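Local coordinates for porin protein associated with imipenem resistance (Acinetobacter baumannii, PDB 4FUV) that forms an eight-stranded outer-membrane beta-barrel and probably takes part in the uptake of ornithine and of the carbapenem antibiotic imipenem, at residues A[94-99]-A[153-158]; A[120-125]-A[196-201]; A[132-137]-A[184-189]; A[163-168]-A[216-221]. All blocks are in the same frame, centred on the assembly; numbering follows the deposited sequence. Where two conformers were deposited one is given.

Overall arrangement
Contacts 1 and 4 sit about 9 Å apart between centres in the barrel wall and share strand neighbours, since strand 147-154 pairs with strand 162-172. Contact 1 turns Tyr96 inward, contact 4 Phe165, Glu167 and Lys218, and both turn apolar side chains toward detergent; Tyr96 hydrogen-bonds Glu167. Contacts 2 and 3 lie beyond the chain's centre, contact 2 about 40 Å from contact 1 between centres. Those two touch through Phe120, Ile136 and Ala186. Contact 2 is partly buried and joins a hairpin to a helix by one carboxylate-to-amide bond and by Val122 packing on the helix; contact 3 is a surface meeting in which a water replaces the direct backbone bonds of the barrel wall.

Contact 1. Residues A[94-99]-A[153-158]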
loop_
_atom_site.group_PDB
_atom_site.type_symbol
_atom_site.label_atom_id
_atom_site.label_comp_id
_atom_site.label_asym_id
_atom_site.label_seq_id
_atom_site.Cartn_x
_atom_site.Cartn_y
_atom_site.Cartn_z
ATOM N N GLY A 94 -21.444 20.961 14.950
ATOM C CA GLY A 94 -20.305 21.206 14.074
ATOM C C GLY A 94 -20.471 20.754 12.634
ATOM O O GLY A 94 -19.657 21.107 11.762
ATOM N N LEU A 95 -21.520 19.983 12.358
ATOM C CA LEU A 95 -21.715 19.465 10.996
ATOM C C LEU A 95 -22.414 20.483 10.075
ATOM O O LEU A 95 -23.473 21.028 10.416
ATOM C CB LEU A 95 -22.496 18.149 11.035
ATOM C CG LEU A 95 -21.802 16.957 11.688
ATOM C CD1 LEU A 95 -22.829 15.839 11.952
ATOM C CD2 LEU A 95 -20.681 16.436 10.798
ATOM N N TYR A 96 -21.835 20.752 8.911
ATOM C CA TYR A 96 -22.458 21.726 8.025
ATOM C C TYR A 96 -22.264 21.434 6.541
ATOM O O TYR A 96 -21.314 20.767 6.146
ATOM C CB TYR A 96 -21.988 23.158 8.335
ATOM C CG TYR A 96 -20.520 23.459 8.037
ATOM C CD1 TYR A 96 -19.532 23.192 8.979
ATOM C CD2 TYR A 96 -20.126 24.041 6.822
ATOM C CE1 TYR A 96 -18.192 23.484 8.734
ATOM C CE2 TYR A 96 -18.771 24.330 6.562
ATOM C CZ TYR A 96 -17.818 24.044 7.530
ATOM O OH TYR A 96 -16.482 24.298 7.307
ATOM N N VAL A 97 -23.180 21.949 5.729
ATOM C CA VAL A 97 -22.988 21.969 4.284
ATOM C C VAL A 97 -22.699 23.402 3.870
ATOM O O VAL A 97 -23.382 24.347 4.314
ATOM C CB VAL A 97 -24.215 21.400 3.508
ATOM C CG1 VAL A 97 -25.478 22.050 3.978
ATOM C CG2 VAL A 97 -24.051 21.596 1.994
ATOM N N ALA A 98 -21.656 23.556 3.069
ATOM C CA ALA A 98 -21.213 24.846 2.535
ATOM C C ALA A 98 -21.635 24.989 1.075
ATOM O O ALA A 98 -21.410 24.097 0.248
ATOM C CB ALA A 98 -19.685 24.960 2.637
ATOM N N ALA A 99 -22.231 26.124 0.755
ATOM C CA ALA A 99 -22.586 26.427 -0.613
ATOM C C ALA A 99 -22.269 27.891 -0.853
ATOM O O ALA A 99 -22.633 28.757 -0.063
ATOM C CB ALA A 99 -24.038 26.168 -0.850
ATOM N N GLY A 153 -18.598 20.284 5.875
ATOM C CA GLY A 153 -17.634 20.585 6.923
ATOM C C GLY A 153 -17.981 19.987 8.271
ATOM O O GLY A 153 -19.151 19.629 8.549
ATOM N N PHE A 154 -16.953 19.869 9.104
ATOM C CA PHE A 154 -17.090 19.361 10.457
ATOM C C PHE A 154 -16.300 20.266 11.389
ATOM O O PHE A 154 -15.070 20.238 11.397
ATOM C CB PHE A 154 -16.564 17.927 10.547
ATOM C CG PHE A 154 -16.757 17.293 11.914
ATOM C CD1 PHE A 154 -17.981 17.376 12.560
ATOM C CD2 PHE A 154 -15.724 16.607 12.537
ATOM C CE1 PHE A 154 -18.173 16.796 13.816
ATOM C CE2 PHE A 154 -15.903 16.028 13.795
ATOM C CZ PHE A 154 -17.131 16.121 14.429
ATOM N N ALA A 155 -17.001 21.070 12.176
ATOM C CA ALA A 155 -16.342 22.104 12.972
ATOM C C ALA A 155 -16.651 22.036 14.467
ATOM O O ALA A 155 -17.226 22.973 15.022
ATOM C CB ALA A 155 -16.690 23.499 12.420
ATOM N N PRO A 156 -16.244 20.944 15.137
ATOM C CA PRO A 156 -16.596 20.851 16.559
ATOM C C PRO A 156 -15.967 21.961 17.392
ATOM O O PRO A 156 -14.792 22.287 17.220
ATOM C CB PRO A 156 -16.058 19.477 16.974
ATOM C CG PRO A 156 -14.951 19.184 15.975
ATOM C CD PRO A 156 -15.431 19.798 14.679
ATOM N N LYS A 157 -16.771 22.555 18.268
ATOM C CA LYS A 157 -16.291 23.551 19.229
ATOM C C LYS A 157 -15.684 22.862 20.434
ATOM O O LYS A 157 -16.233 21.887 20.939
ATOM C CB LYS A 157 -17.433 24.438 19.713
ATOM C CG LYS A 157 -17.832 25.534 18.753
ATOM C CD LYS A 157 -19.004 26.335 19.307
ATOM C CE LYS A 157 -19.559 27.284 18.264
ATOM N NZ LYS A 157 -20.841 27.893 18.691
ATOM N N ILE A 158 -14.556 23.375 20.903
ATOM C CA ILE A 158 -13.918 22.831 22.095
ATOM C C ILE A 158 -14.552 23.485 23.311
ATOM O O ILE A 158 -14.820 22.832 24.319
ATOM C CB ILE A 158 -12.397 23.021 22.043
ATOM C CG1 ILE A 158 -11.807 21.973 21.106
ATOM C CG2 ILE A 158 -11.784 22.911 23.431
ATOM C CD1 ILE A 158 -10.685 22.472 20.252
#
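Tyr96 lays its ring across Gly153, and this is where the two strands pack most tightly. The CA of Gly153 sits 3.6 Å from the centroid of the Tyr96 ring, a CH-pi contact over the face. Tyr96 can do this because its CG lies between the backbone N and the carbonyl carbon (chi1 67°), which folds the ring over the neighbouring strand; Gly153, without a side chain, lets the ring lie directly on its backbone. The same antiparallel pair is hydrogen-bonded both ways: Tyr96 N gives to Gly153 O at 2.9 Å, and Gly153 N to Tyr96 O at 2.8 Å. Two residues along, Ala155 N reaches Gly94 O at 2.7 Å, approaching from above the carbonyl plane, and the CB of Ala155 comes to the edge of the Tyr96 ring.

The other face of the sheet is looser. Leu95 and Phe154, a non-hydrogen-bonded pair, meet there through CD2 of Leu95 and CD1 of Phe154, 3.4 Å apart, the two side chains set at a slant. Phe154 is exposed, Pro156 CD lies over the centre of its ring, and a detergent molecule touches Leu95, as expected on the lipid-facing wall of a barrel. The phenol on the inner face is anchored instead, its OH hydrogen-bonded to Glu167.

The helix just before strand 95-114 puts Trp91 on Phe154 and Pro156. Strand 162-172 flanks the contact next, pairing with Phe154 through Gly166 and placing Phe165 against Tyr96 and Ala155.

Contact 2. Residues A[120-125]-A[196-201]; sequences FRVNNQ and EAVNAE
Glu201 reaches out from the helix to the backbone of Asn123 with its chain extended beyond CG, so that OE1 arrives at the turn of the hairpin. Asn123 N meets that OE1 at 2.8 Å in a nearly straight bond (170°), coming from above the carboxylate plane. A water bound to Asn124 N also touches OE1, though weakly.

Beside this polar grip, the Asn123 side chain lies against the helix. Its CG stands anti to the backbone N (chi1 -168°), which carries the amide over the methyl of Ala200; ND2 is 3.2 Å from Ala200 CB and gives its hydrogen bond to Gln192. Val122 supplies the apolar half. Its CG1 points into the helix surface, 3.7 Å from Ala197 CB and 4.1 Å from Val198 CG2, while the aliphatic part of Glu201 runs past Asn123. Phe127 backs both Val122 and Ala197 from the adjoining strand.

Val122 to Gln125 form a type I' turn, closed by backbone bonds between Val122 and Gln125 in both directions. This is a tight two-residue beta-hairpin, strands 119-122 and 125-129, with helix 194-207 packed across its end, in a part of the structure that probably lies beyond the membrane-spanning barrel.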
loop_
_atom_site.group_PDB
_atom_site.type_symbol
_atom_site.label_atom_id
_atom_site.label_comp_id
_atom_site.label_asym_id
_atom_site.label_seq_id
_atom_site.Cartn_x
_atom_site.Cartn_y
_atom_site.Cartn_z
ATOM N N PHE A 120 8.077 4.141 -15.892
ATOM C CA PHE A 120 7.119 5.148 -15.490
ATOM C C PHE A 120 5.977 5.034 -16.487
ATOM O O PHE A 120 6.144 4.457 -17.568
ATOM C CB PHE A 120 7.748 6.547 -15.516
ATOM C CG PHE A 120 8.198 7.004 -16.894
ATOM C CD1 PHE A 120 9.374 6.523 -17.452
ATOM C CD2 PHE A 120 7.451 7.928 -17.614
ATOM C CE1 PHE A 120 9.784 6.938 -18.708
ATOM C CE2 PHE A 120 7.867 8.355 -18.879
ATOM C CZ PHE A 120 9.024 7.865 -19.419
ATOM N N ARG A 121 4.824 5.584 -16.133
ATOM C CA ARG A 121 3.600 5.368 -16.910
ATOM C C ARG A 121 3.012 6.705 -17.340
ATOM O O ARG A 121 2.902 7.622 -16.526
ATOM C CB ARG A 121 2.578 4.607 -16.056
ATOM C CG ARG A 121 1.352 4.075 -16.786
ATOM C CD ARG A 121 0.647 3.040 -15.882
ATOM N NE ARG A 121 -0.595 2.506 -16.443
ATOM C CZ ARG A 121 -0.662 1.594 -17.408
ATOM N NH1 ARG A 121 0.447 1.112 -17.958
ATOM N NH2 ARG A 121 -1.847 1.167 -17.836
ATOM N N VAL A 122 2.658 6.825 -18.618
ATOM C CA VAL A 122 2.058 8.056 -19.127
ATOM C C VAL A 122 0.851 7.705 -19.989
ATOM O O VAL A 122 0.959 6.907 -20.928
ATOM C CB VAL A 122 3.067 8.907 -19.946
ATOM C CG1 VAL A 122 2.412 10.197 -20.433
ATOM C CG2 VAL A 122 4.302 9.234 -19.110
ATOM N N ASN A 123 -0.304 8.281 -19.661
ATOM C CA ASN A 123 -1.545 7.969 -20.380
ATOM C C ASN A 123 -1.803 6.455 -20.483
ATOM O O ASN A 123 -2.146 5.942 -21.552
ATOM C CB ASN A 123 -1.515 8.599 -21.778
ATOM C CG ASN A 123 -2.867 8.577 -22.463
ATOM O OD1 ASN A 123 -3.887 8.879 -21.851
ATOM N ND2 ASN A 123 -2.881 8.204 -23.743
ATOM N N ASN A 124 -1.617 5.745 -19.374
ATOM C CA ASN A 124 -1.889 4.300 -19.307
ATOM C C ASN A 124 -0.977 3.455 -20.188
ATOM O O ASN A 124 -1.331 2.343 -20.585
ATOM C CB ASN A 124 -3.365 3.994 -19.609
ATOM C CG ASN A 124 -4.306 4.712 -18.661
ATOM O OD1 ASN A 124 -4.010 4.858 -17.478
ATOM N ND2 ASN A 124 -5.431 5.188 -19.183
ATOM N N GLN A 125 0.195 3.995 -20.495
ATOM C CA GLN A 125 1.203 3.256 -21.239
ATOM C C GLN A 125 2.511 3.288 -20.463
ATOM O O GLN A 125 2.889 4.322 -19.896
ATOM C CB GLN A 125 1.393 3.828 -22.644
ATOM C CG GLN A 125 2.415 3.062 -23.470
ATOM C CD GLN A 125 2.534 3.559 -24.901
ATOM O OE1 GLN A 125 1.540 3.913 -25.536
ATOM N NE2 GLN A 125 3.758 3.562 -25.426
ATOM N N GLU A 196 3.475 11.689 -27.688
ATOM C CA GLU A 196 2.044 11.560 -27.911
ATOM C C GLU A 196 1.309 11.194 -26.637
ATOM O O GLU A 196 0.186 11.642 -26.406
ATOM C CB GLU A 196 1.783 10.488 -28.966
ATOM C CG GLU A 196 2.221 10.899 -30.355
ATOM C CD GLU A 196 2.225 9.731 -31.326
ATOM O OE1 GLU A 196 2.543 8.601 -30.895
ATOM O OE2 GLU A 196 1.907 9.942 -32.513
ATOM N N ALA A 197 1.934 10.342 -25.833
ATOM C CA ALA A 197 1.354 9.942 -24.567
ATOM C C ALA A 197 1.227 11.195 -23.685
ATOM O O ALA A 197 0.176 11.434 -23.086
ATOM C CB ALA A 197 2.203 8.855 -23.892
ATOM N N VAL A 198 2.279 12.010 -23.649
ATOM C CA VAL A 198 2.262 13.245 -22.851
ATOM C C VAL A 198 1.148 14.210 -23.276
ATOM O O VAL A 198 0.372 14.684 -22.442
ATOM C CB VAL A 198 3.630 13.961 -22.880
ATOM C CG1 VAL A 198 3.504 15.368 -22.355
ATOM C CG2 VAL A 198 4.642 13.180 -22.051
ATOM N N ASN A 199 1.070 14.478 -24.575
ATOM C CA ASN A 199 -0.015 15.260 -25.178
ATOM C C ASN A 199 -1.403 14.660 -24.983
ATOM O O ASN A 199 -2.389 15.388 -24.895
ATOM C CB ASN A 199 0.236 15.433 -26.682
ATOM C CG ASN A 199 1.413 16.330 -26.968
ATOM O OD1 ASN A 199 1.809 17.128 -26.119
ATOM N ND2 ASN A 199 1.976 16.214 -28.170
ATOM N N ALA A 200 -1.482 13.332 -24.954
ATOM C CA ALA A 200 -2.749 12.669 -24.684
ATOM C C ALA A 200 -3.207 13.036 -23.281
ATOM O O ALA A 200 -4.374 13.349 -23.071
ATOM C CB ALA A 200 -2.614 11.179 -24.807
ATOM N N GLU A 201 -2.271 13.010 -22.334
ATOM C CA GLU A 201 -2.572 13.360 -20.946
ATOM C C GLU A 201 -2.950 14.830 -20.782
ATOM O O GLU A 201 -3.861 15.151 -20.035
ATOM C CB GLU A 201 -1.423 12.986 -20.020
ATOM C CG GLU A 201 -1.682 11.670 -19.288
ATOM C CD GLU A 201 -0.649 11.389 -18.227
ATOM O OE1 GLU A 201 -0.637 10.269 -17.677
ATOM O OE2 GLU A 201 0.153 12.297 -17.941
HETATM O O HOH W 1 -1.288 6.979 -16.766
#

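Contact 3. Residues A[132-137]-A[184-189]; sequences DGVKIN and GSAVTT
Val134 CG2 makes the closest approach here, resting 3.2 Å from Ser185 O. The same methyl comes near the carbonyl carbon of Gly184, and more distantly Ala186 CB at 4.4 Å. It is put there by the first torsion, with CG2 anti to the carbonyl carbon of its own residue and CG1 anti to the backbone N (chi1 169°). Gly133 O and Gly184 CA pass at 3.7 Å, the bare CA of Gly184 letting that carbonyl come in.

No direct hydrogen bond links the two segments. One water stands in the gap instead, donating to Gly133 O at 3.0 Å and accepting from Ser185 N at 2.6 Å.

Farther out, regular pairing fixes both backbones. Lys135 is hydrogen-bonded to Ser183 and Val134 to Val114, so strand 134-144 lies between strands 177-187 and 95-114; Ser185 turns to Gly130 for its backbone bond. Phe120 packs on Val134 and Ala186 alike, and Ala129 also covers Val134. At the far end, Thr189 OG1 bonds to Ala129 O of the second subunit.

With a bridging water in place of paired amides and a valine methyl set against a carbonyl oxygen, with little apolar packing, this contact marks the point where two paired strands splay apart at the protein surface.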
loop_
_atom_site.group_PDB
_atom_site.type_symbol
_atom_site.label_atom_id
_atom_site.label_comp_id
_atom_site.label_asym_id
_atom_site.label_seq_id
_atom_site.Cartn_x
_atom_site.Cartn_y
_atom_site.Cartn_z
ATOM N N ASP A 132 19.905 8.882 -20.084
ATOM C CA ASP A 132 20.007 10.254 -19.601
ATOM C C ASP A 132 18.812 10.676 -18.769
ATOM O O ASP A 132 18.703 11.834 -18.381
ATOM C CB ASP A 132 20.184 11.218 -20.764
ATOM C CG ASP A 132 21.507 11.026 -21.474
ATOM O OD1 ASP A 132 22.482 10.621 -20.802
ATOM O OD2 ASP A 132 21.563 11.266 -22.701
ATOM N N GLY A 133 17.914 9.736 -18.495
ATOM C CA GLY A 133 16.745 10.025 -17.680
ATOM C C GLY A 133 15.636 10.735 -18.431
ATOM O O GLY A 133 15.769 11.077 -19.602
ATOM N N VAL A 134 14.519 10.944 -17.751
ATOM C CA VAL A 134 13.387 11.629 -18.350
ATOM C C VAL A 134 12.787 12.607 -17.347
ATOM O O VAL A 134 12.678 12.307 -16.166
ATOM C CB VAL A 134 12.318 10.633 -18.834
ATOM C CG1 VAL A 134 11.037 11.356 -19.216
ATOM C CG2 VAL A 134 12.857 9.803 -20.034
ATOM N N LYS A 135 12.422 13.780 -17.844
ATOM C CA LYS A 135 11.797 14.831 -17.067
ATOM C C LYS A 135 10.407 15.027 -17.661
ATOM O O LYS A 135 10.242 15.047 -18.887
ATOM C CB LYS A 135 12.644 16.097 -17.206
ATOM C CG LYS A 135 12.225 17.309 -16.394
ATOM C CD LYS A 135 13.030 18.528 -16.865
ATOM C CE LYS A 135 12.919 19.709 -15.918
ATOM N N ILE A 136 9.391 15.109 -16.810
ATOM C CA ILE A 136 8.072 15.489 -17.286
ATOM C C ILE A 136 7.565 16.683 -16.500
ATOM O O ILE A 136 7.399 16.598 -15.291
ATOM C CB ILE A 136 7.045 14.357 -17.135
ATOM C CG1 ILE A 136 7.479 13.130 -17.941
ATOM C CG2 ILE A 136 5.678 14.840 -17.592
ATOM C CD1 ILE A 136 6.550 11.952 -17.774
ATOM N N ASN A 137 7.310 17.789 -17.190
ATOM C CA ASN A 137 6.783 18.976 -16.534
ATOM C C ASN A 137 5.338 19.299 -16.903
ATOM O O ASN A 137 4.960 19.268 -18.075
ATOM C CB ASN A 137 7.659 20.192 -16.810
ATOM C CG ASN A 137 7.164 21.428 -16.079
ATOM O OD1 ASN A 137 6.574 22.329 -16.677
ATOM N ND2 ASN A 137 7.377 21.460 -14.767
ATOM N N GLY A 184 13.901 14.160 -22.720
ATOM C CA GLY A 184 14.582 12.888 -22.586
ATOM C C GLY A 184 13.966 11.824 -23.471
ATOM O O GLY A 184 12.904 12.013 -24.059
ATOM N N SER A 185 14.627 10.685 -23.564
ATOM C CA SER A 185 14.169 9.608 -24.422
ATOM C C SER A 185 13.748 8.417 -23.584
ATOM O O SER A 185 14.262 8.219 -22.484
ATOM C CB SER A 185 15.278 9.178 -25.394
ATOM O OG SER A 185 15.494 10.144 -26.408
ATOM N N ALA A 186 12.845 7.613 -24.130
ATOM C CA ALA A 186 12.343 6.438 -23.444
ATOM C C ALA A 186 12.033 5.333 -24.438
ATOM O O ALA A 186 11.726 5.596 -25.596
ATOM C CB ALA A 186 11.105 6.797 -22.648
ATOM N N VAL A 187 12.139 4.089 -23.989
ATOM C CA VAL A 187 11.724 2.957 -24.812
ATOM C C VAL A 187 10.344 2.506 -24.375
ATOM O O VAL A 187 9.922 2.779 -23.243
ATOM C CB VAL A 187 12.698 1.784 -24.693
ATOM C CG1 VAL A 187 14.099 2.225 -25.106
ATOM C CG2 VAL A 187 12.704 1.248 -23.259
ATOM N N THR A 188 9.645 1.796 -25.257
ATOM C CA THR A 188 8.272 1.387 -24.980
ATOM C C THR A 188 7.848 0.322 -25.990
ATOM O O THR A 188 8.530 0.126 -26.979
ATOM C CB THR A 188 7.332 2.598 -25.098
ATOM O OG1 THR A 188 6.097 2.325 -24.431
ATOM C CG2 THR A 188 7.068 2.958 -26.582
ATOM N N THR A 189 6.744 -0.379 -25.741
ATOM C CA THR A 189 6.216 -1.281 -26.755
ATOM C C THR A 189 4.765 -0.967 -27.020
ATOM O O THR A 189 4.114 -1.653 -27.789
ATOM C CB THR A 189 6.360 -2.775 -26.404
ATOM O OG1 THR A 189 5.762 -3.017 -25.125
ATOM C CG2 THR A 189 7.838 -3.194 -26.383
HETATM O O HOH W 2 16.898 10.480 -22.313
#

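Contact 4. Residues A[163-168]-A[216-221]. With C8E ((hydroxyethyloxy)tri(ethyloxy)octane), chain D; C8E ((hydroxyethyloxy)tri(ethyloxy)octane), chain F.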
loop_
_atom_site.group_PDB
_atom_site.type_symbol
_atom_site.label_atom_id
_atom_site.label_comp_id
_atom_site.label_asym_id
_atom_site.label_seq_id
_atom_site.Cartn_x
_atom_site.Cartn_y
_atom_site.Cartn_z
ATOM N N GLY A 163 -12.592 26.328 18.482
ATOM C CA GLY A 163 -12.771 24.984 17.978
ATOM C C GLY A 163 -11.883 24.710 16.785
ATOM O O GLY A 163 -11.124 25.571 16.344
ATOM N N VAL A 164 -11.976 23.496 16.265
ATOM C CA VAL A 164 -11.214 23.105 15.092
ATOM C C VAL A 164 -12.159 22.603 14.004
ATOM O O VAL A 164 -13.304 22.233 14.289
ATOM C CB VAL A 164 -10.194 22.035 15.459
ATOM C CG1 VAL A 164 -9.198 22.606 16.480
ATOM C CG2 VAL A 164 -10.909 20.817 16.033
ATOM N N PHE A 165 -11.708 22.612 12.756
ATOM C CA PHE A 165 -12.570 22.126 11.686
ATOM C C PHE A 165 -11.818 21.475 10.541
ATOM O O PHE A 165 -10.603 21.623 10.413
ATOM C CB PHE A 165 -13.452 23.259 11.153
ATOM C CG PHE A 165 -12.778 24.132 10.136
ATOM C CD1 PHE A 165 -11.963 25.187 10.533
ATOM C CD2 PHE A 165 -12.973 23.907 8.782
ATOM C CE1 PHE A 165 -11.345 26.000 9.587
ATOM C CE2 PHE A 165 -12.364 24.700 7.831
ATOM C CZ PHE A 165 -11.541 25.756 8.226
ATOM N N GLY A 166 -12.552 20.721 9.730
ATOM C CA GLY A 166 -12.060 20.262 8.448
ATOM C C GLY A 166 -13.172 20.522 7.456
ATOM O O GLY A 166 -14.336 20.553 7.844
ATOM N N GLU A 167 -12.831 20.713 6.188
ATOM C CA GLU A 167 -13.845 20.932 5.167
ATOM C C GLU A 167 -13.393 20.326 3.853
ATOM O O GLU A 167 -12.227 20.472 3.440
ATOM C CB GLU A 167 -14.123 22.424 4.972
ATOM C CG GLU A 167 -15.329 22.729 4.068
ATOM C CD GLU A 167 -15.591 24.228 3.888
ATOM O OE1 GLU A 167 -15.769 24.939 4.902
ATOM O OE2 GLU A 167 -15.617 24.700 2.730
ATOM N N VAL A 168 -14.316 19.656 3.184
ATOM C CA VAL A 168 -14.028 19.108 1.861
ATOM C C VAL A 168 -15.140 19.515 0.906
ATOM O O VAL A 168 -16.326 19.462 1.251
ATOM C CB VAL A 168 -13.837 17.561 1.878
ATOM C CG1 VAL A 168 -12.767 17.162 2.893
ATOM C CG2 VAL A 168 -15.140 16.851 2.184
ATOM N N VAL A 216 -11.305 20.420 -3.010
ATOM C CA VAL A 216 -10.694 21.218 -1.949
ATOM C C VAL A 216 -10.722 20.467 -0.630
ATOM O O VAL A 216 -11.737 19.885 -0.259
ATOM C CB VAL A 216 -11.466 22.534 -1.726
ATOM C CG1 VAL A 216 -10.725 23.423 -0.740
ATOM C CG2 VAL A 216 -11.653 23.256 -3.039
ATOM N N GLY A 217 -9.601 20.468 0.069
ATOM C CA GLY A 217 -9.553 19.981 1.431
ATOM C C GLY A 217 -8.853 21.018 2.288
ATOM O O GLY A 217 -7.778 21.499 1.915
ATOM N N LYS A 218 -9.451 21.376 3.420
ATOM C CA LYS A 218 -8.819 22.327 4.335
ATOM C C LYS A 218 -9.067 21.960 5.798
ATOM O O LYS A 218 -10.059 21.309 6.121
ATOM C CB LYS A 218 -9.265 23.778 4.039
ATOM C CG LYS A 218 -10.772 24.039 4.193
ATOM C CD LYS A 218 -11.129 25.516 3.916
ATOM C CE LYS A 218 -10.658 25.957 2.531
ATOM N NZ LYS A 218 -11.196 27.289 2.126
ATOM N N VAL A 219 -8.149 22.368 6.671
ATOM C CA VAL A 219 -8.331 22.245 8.115
ATOM C C VAL A 219 -7.993 23.591 8.755
ATOM O O VAL A 219 -7.375 24.444 8.115
ATOM C CB VAL A 219 -7.452 21.130 8.724
ATOM C CG1 VAL A 219 -7.935 19.761 8.259
ATOM C CG2 VAL A 219 -5.971 21.340 8.345
ATOM N N GLY A 220 -8.404 23.789 10.005
ATOM C CA GLY A 220 -8.160 25.057 10.665
ATOM C C GLY A 220 -8.712 25.216 12.070
ATOM O O GLY A 220 -9.195 24.269 12.704
ATOM N N VAL A 221 -8.626 26.440 12.566
ATOM C CA VAL A 221 -9.062 26.748 13.908
ATOM C C VAL A 221 -10.071 27.880 13.859
ATOM O O VAL A 221 -9.860 28.868 13.161
ATOM C CB VAL A 221 -7.852 27.134 14.771
ATOM C CG1 VAL A 221 -8.273 27.402 16.211
ATOM C CG2 VAL A 221 -6.796 26.040 14.693
HETATM C C1 C8E D . -8.713 16.758 6.194
HETATM C C2 C8E D . -9.654 17.224 5.090
HETATM C C3 C8E D . -9.146 16.750 3.733
HETATM C C5 C8E D . -9.159 16.957 -0.798
HETATM C C6 C8E D . -9.153 16.839 -2.318
HETATM C C7 C8E D . -7.745 16.632 -2.875
HETATM C C8 C8E D . -7.040 17.938 -3.237
HETATM O O9 C8E D . -6.459 17.873 -4.527
HETATM C C10 C8E D . -6.158 19.159 -5.035
HETATM C C11 C8E D . -5.240 19.084 -6.254
HETATM O O12 C8E D . -6.007 19.157 -7.436
HETATM C C13 C8E D . -5.328 19.714 -8.542
HETATM C C14 C8E D . -6.325 19.769 -9.692
HETATM O O15 C8E D . -7.337 18.832 -9.389
HETATM C C16 C8E D . -7.605 17.898 -10.413
HETATM C C17 C8E D . -8.980 17.283 -10.180
HETATM O O18 C8E D . -8.840 15.890 -10.028
HETATM C C4 C8E F . -7.628 19.664 13.493
HETATM C C5 C8E F . -7.357 20.909 12.659
HETATM C C6 C8E F . -6.541 21.932 13.445
HETATM C C7 C8E F . -5.555 22.655 12.534
HETATM O O9 C8E F . -4.247 26.944 10.594
HETATM C C10 C8E F . -3.121 27.783 10.744
HETATM C C11 C8E F . -2.704 28.334 9.380
HETATM O O12 C8E F . -3.109 29.681 9.208
HETATM C C13 C8E F . -2.245 30.395 8.350
HETATM C C14 C8E F . -2.311 31.885 8.657
HETATM C C16 C8E F . -2.501 34.075 5.693
HETATM C C17 C8E F . -3.313 34.845 4.657
HETATM O O18 C8E F . -2.439 35.588 3.835
HETATM C C19 C8E F . -1.569 34.767 3.091
HETATM C C20 C8E F . -0.834 35.613 2.055
HETATM O O21 C8E F . 0.549 35.361 2.170
HETATM O O HOH W 3 -14.259 27.107 2.064
#
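Both Phe165 and Lys218 hold CG between their own backbone N and carbonyl carbon (chi1 83° and 61°), which tips the ring and the lysine chain over the strand pair on the same face. The Phe165 ring lies over the backbone of Val219 and Gly220, with CE1 3.5 Å from Gly220 CA; the bare backbone of Gly220 leaves room for the ring. Lys218 CG comes to 4.0 Å from Phe165 CE2 and 3.8 Å from Glu167 CB.

The backbones run antiparallel at 172°, and Phe165 with Gly220 and Glu167 with Lys218 are the hydrogen-bonded pairs. Of the four bonds, Glu167 N to Lys218 O is the shortest at 2.8 Å. This is regular beta-barrel wall: Phe165, Glu167 and Lys218 face the interior, and Val164, Val168, Val219 and Val221 the detergent side. Val168 CG1 lies 3.7 Å from C3 and Val219 CG1 3.7 Å from C1 of the chain D detergent; a second detergent meets Gly220 O and Val219.

Inside, the charged atoms of Glu167 and Lys218 do not touch; one water joins OE2 of Glu167 (2.8 Å) to NZ of Lys218. Tyr149 and Tyr96 complete Glu167, and Asn49 and a salt bridge to Glu24 hold Lys218 NZ.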